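Local coordinates for protein membrane-anchored mycosin mycp1 (PDB 4HVL) that is a membrane-anchored, subtilisin-like serine protease of the mycobacterial ESX-1 (type VII) secretion system, where it probably cleaves peptide bonds in proteins linked to secretion, at residues Ala10-Asp15 with Ala165-Ala170; Gly85-Ala90 with Leu129-Thr134; Ile191-Val196 with Ile245-Trp250. All blocks are in the same frame, centred on the assembly; numbering follows the deposited sequence.

In the fold
All three contacts involve helix 154-171 of the subtilisin fold: contact 1 contains its 165-170 part, and side chains of contacts 2 and 3 pack on it. Contact 1 lays the N-terminal loop against this helix at the surface. Contact 2, its centre about 14 Å from that of contact 1, is the strand pair at one edge of the parallel sheet; the two meet where Ala165 CA lies 3.4 Å from Phe87 CZ. Contact 3 joins contact 1 where Ala11 CB comes within 3.4 Å of Thr194 CG2. Zinc sites belong to contacts 1 and 2, and another zinc is bound by His101 and Ser312, both of the predicted charge relay. Asp70, its predicted aspartate, ends strand 65-70, which neighbours strand 127-132.

Contact 1: residues Ala10-Asp15 with Ala165-Ala170; sequences AAVPPD and AIVHAA. With ZN (zinc ion), chain C.
Asp15 and His168 share a zinc ion at the surface, where the irregular N-terminal loop 10-15 lies along one side of helix 154-171; beside the metal, Val167 gives the loop an apolar footing. Zinc is held by Asp15 OD1 at 2.0 Å and His168 ND1 at 2.1 Å, with two more atoms from outside these segments. Asp15 OD2 stands farther from zinc, at 2.6 Å, and is also hydrogen-bonded to Asn171 ND2, so the carboxylate is held through both oxygens. Its OD1 lies in the plane of the imidazole, at the ring's edge, and the carboxylate is turned 33° from that ring. The two ligand atoms are close because the metal draws them together. At the other end of the His168 ring, NE2 makes a weak hydrogen bond to Gly84 O.

Val167 spreads its two methyls along the loop. CG2 touches Val12 CG1 at 3.6 Å and Pro13 CD at 3.8 Å, while CG1, anti to Val167's own backbone N (chi1 171°), reaches Asp15 CB at 3.9 Å. A metal bridge beside a small apolar patch thus ties the loop to the helix, and zinc probably offsets the negative charge of Asp15.

Contact 2: residues Gly85-Ala90 with Leu129-Thr134; sequences GDFVDA and LSLRHT. With ZN (zinc ion), chain B.
Gly85-Phe87 runs parallel to Leu131-His133, with Asp86 paired to Arg132 and backbone bonds from Arg132 N to Gly85 O (2.9 Å) and from Phe87 N to Arg132 O (2.6 Å). On one face of the sheet Arg132 grips the Asp86 carboxylate in a side-on salt bridge: NH2 meets the syn lone pair of OD2 at 2.9 Å and NE bonds to OD1 at 3.1 Å, the planes turned 51° apart. A bend at chi3 (70°) swings the guanidinium beside Asp86. Val88 N and Asp89 N also bond to OD1, so three donors fix the carboxylate. Val88 CG2 packs on Arg132 CG at 3.7 Å, its CG1 lying more loosely over one guanidinium face. A water links Arg132 NH2 to Asp89 OD2, while Asp89 OD1 accepts from Ala91 N.

Phe87 packs instead toward Leu131, its CE1 4.0 Å from Leu131 CD2. Past the strand end, His133 ND1 and Thr134 OG1 each bind zinc at 2.1 Å, and Glu181 is a further ligand; His133 NE2 bonds to Ser158 O, fixing the ring's rotation. This is a parallel edge pair of the subtilisin-type sheet, with an Asx turn at Asp86 closing strand 82-86 and zinc just beyond strand 127-132.

Contact 3: residues Ile191-Val196 with Ile245-Trp250; sequences IDETGV and IVSPAW
Glu193 carries this contact, sending its carboxylate to Ser247 and Trp250, while Val196, about one turn on, rests on Pro248. The Glu193 side chain leaves the backbone between N and the carbonyl carbon (chi1 57°) and then extends across to the 245-250 segment. There Ser247 OG donates a short hydrogen bond of 2.5 Å to Glu193 OE1, using the syn lone pair of that oxygen. OG is directed toward Glu193 by its own torsion, which sets it anti to the backbone N of Ser247 (chi1 -174°). Two tyrosines add to the grip: Tyr251 OH bonds to OE1 and Tyr185 OH to OE2. Three hydroxyls thus bond to this buried carboxylate and would probably stabilise its negative charge. Trp250 NE1 lies 3.2 Å from Glu193 OE2, the indole and carboxylate planes being 44° apart, and Ile245 CG2 sits 3.6 Å above the indole plane, over the ring's centre.

Val196 CG1 approaches Pro248 CB at 3.9 Å, the two side chains crossing at about a right angle. A cis peptide bond precedes Pro248, at the turn out of strand 244-247. Glu193 is the N-cap residue of helix 194-206, so the contact fastens the start of that helix to the end of strand 244-247. That strand pairs antiparallel with strand 183-186, while Leu159 and Leu162 of helix 154-171 pack against Ser247 and Pro248, respectively.

Contact 1: residues Ala10-Asp15 with Ala165-Ala170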
# COMPACT_ATOMS: atom_id res chain seq x y z
N ALA A 10 3.46 24.24 3.12
CA ALA A 10 4.79 24.76 3.39
C ALA A 10 5.64 23.81 4.24
O ALA A 10 6.82 24.04 4.43
CB ALA A 10 4.70 26.12 4.05
N ALA A 11 5.05 22.73 4.74
CA ALA A 11 5.75 21.86 5.66
C ALA A 11 6.35 20.65 4.99
O ALA A 11 6.45 19.60 5.61
CB ALA A 11 4.80 21.43 6.76
N VAL A 12 6.79 20.78 3.74
CA VAL A 12 7.40 19.64 3.03
C VAL A 12 8.76 19.35 3.65
O VAL A 12 9.58 20.23 3.75
CB VAL A 12 7.55 19.92 1.51
CG1 VAL A 12 8.23 18.76 0.79
CG2 VAL A 12 6.20 20.17 0.88
N PRO A 13 9.00 18.09 4.04
CA PRO A 13 10.27 17.72 4.65
C PRO A 13 11.43 17.71 3.66
O PRO A 13 11.20 17.70 2.46
CB PRO A 13 10.02 16.31 5.17
CG PRO A 13 8.88 15.78 4.39
CD PRO A 13 8.10 16.93 3.86
N PRO A 14 12.67 17.71 4.18
CA PRO A 14 13.81 17.61 3.29
C PRO A 14 13.81 16.29 2.51
O PRO A 14 13.33 15.27 3.00
CB PRO A 14 15.03 17.72 4.25
CG PRO A 14 14.51 17.38 5.60
CD PRO A 14 13.06 17.76 5.61
N ASP A 15 14.30 16.34 1.28
CA ASP A 15 14.51 15.16 0.48
C ASP A 15 15.79 14.50 0.96
O ASP A 15 16.86 14.79 0.48
CB ASP A 15 14.60 15.56 -0.99
CG ASP A 15 14.95 14.40 -1.91
OD1 ASP A 15 14.65 13.24 -1.59
OD2 ASP A 15 15.59 14.69 -2.94
N ALA A 165 10.23 9.80 2.60
CA ALA A 165 10.18 8.78 1.57
C ALA A 165 9.19 9.14 0.46
O ALA A 165 9.43 8.81 -0.71
CB ALA A 165 9.83 7.41 2.17
N ILE A 166 8.10 9.81 0.81
CA ILE A 166 7.11 10.22 -0.18
C ILE A 166 7.72 11.34 -1.04
O ILE A 166 7.60 11.29 -2.27
CB ILE A 166 5.78 10.65 0.49
CG1 ILE A 166 5.10 9.44 1.14
CG2 ILE A 166 4.82 11.23 -0.52
CD1 ILE A 166 4.07 9.79 2.20
N VAL A 167 8.40 12.31 -0.40
CA VAL A 167 9.10 13.37 -1.14
C VAL A 167 10.10 12.74 -2.12
O VAL A 167 10.10 13.03 -3.34
CB VAL A 167 9.80 14.39 -0.20
CG1 VAL A 167 10.69 15.35 -0.97
CG2 VAL A 167 8.76 15.21 0.56
N HIS A 168 10.96 11.88 -1.58
CA HIS A 168 11.96 11.20 -2.37
C HIS A 168 11.34 10.37 -3.53
O HIS A 168 11.80 10.45 -4.67
CB HIS A 168 12.83 10.36 -1.46
CG HIS A 168 13.87 9.55 -2.17
ND1 HIS A 168 15.02 10.10 -2.69
CD2 HIS A 168 13.96 8.22 -2.39
CE1 HIS A 168 15.77 9.15 -3.23
NE2 HIS A 168 15.15 7.99 -3.05
N ALA A 169 10.28 9.61 -3.24
CA ALA A 169 9.59 8.83 -4.28
C ALA A 169 9.14 9.72 -5.43
O ALA A 169 9.29 9.37 -6.61
CB ALA A 169 8.41 8.07 -3.69
N ALA A 170 8.54 10.85 -5.08
CA ALA A 170 8.06 11.82 -6.08
C ALA A 170 9.22 12.36 -6.91
O ALA A 170 9.12 12.43 -8.14
CB ALA A 170 7.35 12.96 -5.37
ZN ZN C . 15.76 12.10 -2.86

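Contact 2: residues Gly85-Ala90 with Leu129-Thr134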
# COMPACT_ATOMS: atom_id res chain seq x y z
N GLY A 85 15.88 3.81 -2.62
CA GLY A 85 16.31 4.30 -1.32
C GLY A 85 15.85 3.46 -0.13
O GLY A 85 14.89 2.67 -0.21
N ASP A 86 16.57 3.65 0.97
CA ASP A 86 16.37 2.91 2.22
C ASP A 86 16.16 3.90 3.35
O ASP A 86 16.97 4.80 3.56
CB ASP A 86 17.60 2.06 2.48
CG ASP A 86 17.32 0.84 3.33
OD1 ASP A 86 16.47 0.88 4.23
OD2 ASP A 86 18.01 -0.17 3.12
N PHE A 87 15.06 3.70 4.08
CA PHE A 87 14.71 4.52 5.24
C PHE A 87 14.74 3.70 6.52
O PHE A 87 14.28 4.15 7.54
CB PHE A 87 13.35 5.17 4.98
CG PHE A 87 13.36 6.10 3.80
CD1 PHE A 87 13.43 5.61 2.52
CD2 PHE A 87 13.34 7.46 3.97
CE1 PHE A 87 13.49 6.46 1.43
CE2 PHE A 87 13.39 8.33 2.88
CZ PHE A 87 13.45 7.82 1.61
N VAL A 88 15.33 2.51 6.45
CA VAL A 88 15.56 1.62 7.61
C VAL A 88 17.05 1.50 7.88
O VAL A 88 17.55 1.85 8.97
CB VAL A 88 14.94 0.23 7.33
CG1 VAL A 88 15.28 -0.79 8.42
CG2 VAL A 88 13.44 0.39 7.17
N ASP A 89 17.77 1.00 6.88
CA ASP A 89 19.22 0.94 6.95
C ASP A 89 19.81 2.19 6.28
O ASP A 89 19.61 2.45 5.09
CB ASP A 89 19.74 -0.33 6.30
CG ASP A 89 21.18 -0.62 6.68
OD1 ASP A 89 22.02 0.30 6.68
OD2 ASP A 89 21.48 -1.81 6.98
N ALA A 90 20.56 2.93 7.07
CA ALA A 90 21.11 4.20 6.62
C ALA A 90 22.06 4.04 5.43
O ALA A 90 22.24 4.99 4.69
CB ALA A 90 21.80 4.90 7.76
N LEU A 129 10.26 1.06 -8.71
CA LEU A 129 11.27 1.64 -7.82
C LEU A 129 10.97 1.18 -6.40
O LEU A 129 9.81 1.30 -5.96
CB LEU A 129 11.23 3.16 -7.89
CG LEU A 129 11.35 3.71 -9.30
CD1 LEU A 129 11.28 5.23 -9.28
CD2 LEU A 129 12.64 3.23 -9.97
N SER A 130 11.97 0.62 -5.72
CA SER A 130 11.79 0.08 -4.36
C SER A 130 12.37 1.00 -3.28
O SER A 130 13.57 1.27 -3.24
CB SER A 130 12.43 -1.31 -4.23
OG SER A 130 12.31 -1.83 -2.90
N LEU A 131 11.50 1.46 -2.39
CA LEU A 131 11.91 2.25 -1.22
C LEU A 131 11.59 1.41 0.00
O LEU A 131 10.43 1.01 0.20
CB LEU A 131 11.12 3.54 -1.14
CG LEU A 131 11.31 4.59 -2.23
CD1 LEU A 131 10.45 4.28 -3.46
CD2 LEU A 131 10.96 5.97 -1.68
N ARG A 132 12.61 1.12 0.80
CA ARG A 132 12.40 0.40 2.04
C ARG A 132 12.12 1.42 3.15
O ARG A 132 12.97 2.24 3.49
CB ARG A 132 13.55 -0.53 2.41
CG ARG A 132 13.36 -1.13 3.80
CD ARG A 132 14.15 -2.38 4.05
NE ARG A 132 15.58 -2.10 4.16
CZ ARG A 132 16.49 -2.99 4.55
NH1 ARG A 132 16.12 -4.21 4.87
NH2 ARG A 132 17.76 -2.64 4.59
N HIS A 133 10.92 1.35 3.71
CA HIS A 133 10.52 2.17 4.83
C HIS A 133 10.33 1.37 6.14
O HIS A 133 10.48 1.95 7.22
CB HIS A 133 9.25 2.96 4.50
CG HIS A 133 8.73 3.74 5.66
ND1 HIS A 133 7.73 3.27 6.48
CD2 HIS A 133 9.16 4.89 6.23
CE1 HIS A 133 7.53 4.12 7.47
NE2 HIS A 133 8.39 5.12 7.33
N THR A 134 10.02 0.07 6.05
CA THR A 134 9.78 -0.77 7.23
C THR A 134 10.54 -2.08 7.16
O THR A 134 10.73 -2.61 6.07
CB THR A 134 8.27 -1.12 7.37
OG1 THR A 134 7.58 0.04 7.83
CG2 THR A 134 8.00 -2.21 8.39
ZN ZN B . 6.61 1.45 6.57
O HOH W 1 20.37 -3.87 5.27

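Contact 3: residues Ile191-Val196 with Ile245-Trp250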
# COMPACT_ATOMS: atom_id res chain seq x y z
N ILE A 191 -0.08 12.57 16.91
CA ILE A 191 1.31 12.79 16.51
C ILE A 191 1.33 14.00 15.58
O ILE A 191 0.40 14.16 14.78
CB ILE A 191 1.83 11.53 15.76
CG1 ILE A 191 2.11 10.39 16.76
CG2 ILE A 191 3.07 11.84 14.94
CD1 ILE A 191 2.19 9.02 16.13
N ASP A 192 2.36 14.84 15.64
CA ASP A 192 2.47 15.92 14.66
C ASP A 192 3.04 15.30 13.37
O ASP A 192 4.20 14.98 13.31
CB ASP A 192 3.31 17.12 15.18
CG ASP A 192 3.62 18.16 14.08
OD1 ASP A 192 3.05 18.06 12.95
OD2 ASP A 192 4.46 19.08 14.31
N GLU A 193 2.21 15.10 12.37
CA GLU A 193 2.62 14.46 11.12
C GLU A 193 2.27 15.34 9.92
O GLU A 193 1.96 14.85 8.82
CB GLU A 193 1.96 13.09 10.99
CG GLU A 193 0.42 13.10 11.05
CD GLU A 193 -0.19 11.93 10.29
OE1 GLU A 193 0.10 11.78 9.09
OE2 GLU A 193 -0.91 11.13 10.88
N THR A 194 2.26 16.65 10.18
CA THR A 194 2.12 17.73 9.19
C THR A 194 2.97 17.49 7.94
O THR A 194 2.51 17.69 6.80
CB THR A 194 2.48 19.07 9.91
OG1 THR A 194 1.44 19.37 10.84
CG2 THR A 194 2.58 20.23 8.97
N GLY A 195 4.18 17.00 8.15
CA GLY A 195 5.06 16.63 7.07
C GLY A 195 4.53 15.56 6.15
O GLY A 195 4.82 15.60 4.95
N VAL A 196 3.76 14.60 6.67
CA VAL A 196 3.23 13.54 5.83
C VAL A 196 2.22 14.12 4.86
O VAL A 196 2.26 13.84 3.66
CB VAL A 196 2.64 12.35 6.63
CG1 VAL A 196 2.02 11.30 5.69
CG2 VAL A 196 3.71 11.72 7.51
N ILE A 245 -6.57 6.60 14.24
CA ILE A 245 -6.08 7.24 13.03
C ILE A 245 -5.14 6.24 12.34
O ILE A 245 -4.29 5.63 13.00
CB ILE A 245 -5.32 8.54 13.35
CG1 ILE A 245 -6.24 9.55 14.06
CG2 ILE A 245 -4.67 9.15 12.11
CD1 ILE A 245 -7.53 9.84 13.31
N VAL A 246 -5.34 6.05 11.04
CA VAL A 246 -4.39 5.32 10.18
C VAL A 246 -3.80 6.32 9.18
O VAL A 246 -4.55 7.01 8.45
CB VAL A 246 -5.08 4.17 9.41
CG1 VAL A 246 -4.06 3.35 8.63
CG2 VAL A 246 -5.84 3.26 10.39
N SER A 247 -2.48 6.41 9.15
CA SER A 247 -1.79 7.38 8.28
C SER A 247 -0.80 6.65 7.36
O SER A 247 -0.09 5.77 7.82
CB SER A 247 -1.02 8.42 9.10
OG SER A 247 -0.46 9.44 8.27
N PRO A 248 -0.71 7.07 6.09
CA PRO A 248 -1.32 8.25 5.46
C PRO A 248 -2.73 7.97 4.91
O PRO A 248 -3.28 8.81 4.18
CB PRO A 248 -0.35 8.55 4.33
CG PRO A 248 0.09 7.20 3.90
CD PRO A 248 0.22 6.40 5.17
N ALA A 249 -3.31 6.83 5.26
CA ALA A 249 -4.67 6.45 4.80
C ALA A 249 -5.69 7.59 4.92
O ALA A 249 -6.56 7.74 4.05
CB ALA A 249 -5.17 5.23 5.57
N TRP A 250 -5.59 8.34 6.02
CA TRP A 250 -6.54 9.37 6.38
C TRP A 250 -6.44 10.65 5.61
O TRP A 250 -7.25 11.54 5.84
CB TRP A 250 -6.51 9.64 7.89
CG TRP A 250 -5.39 10.50 8.45
CD1 TRP A 250 -4.08 10.50 8.08
CD2 TRP A 250 -5.50 11.46 9.51
NE1 TRP A 250 -3.38 11.40 8.82
CE2 TRP A 250 -4.22 12.01 9.71
CE3 TRP A 250 -6.57 11.93 10.29
CZ2 TRP A 250 -3.96 13.00 10.66
CZ3 TRP A 250 -6.32 12.92 11.24
CH2 TRP A 250 -5.02 13.44 11.43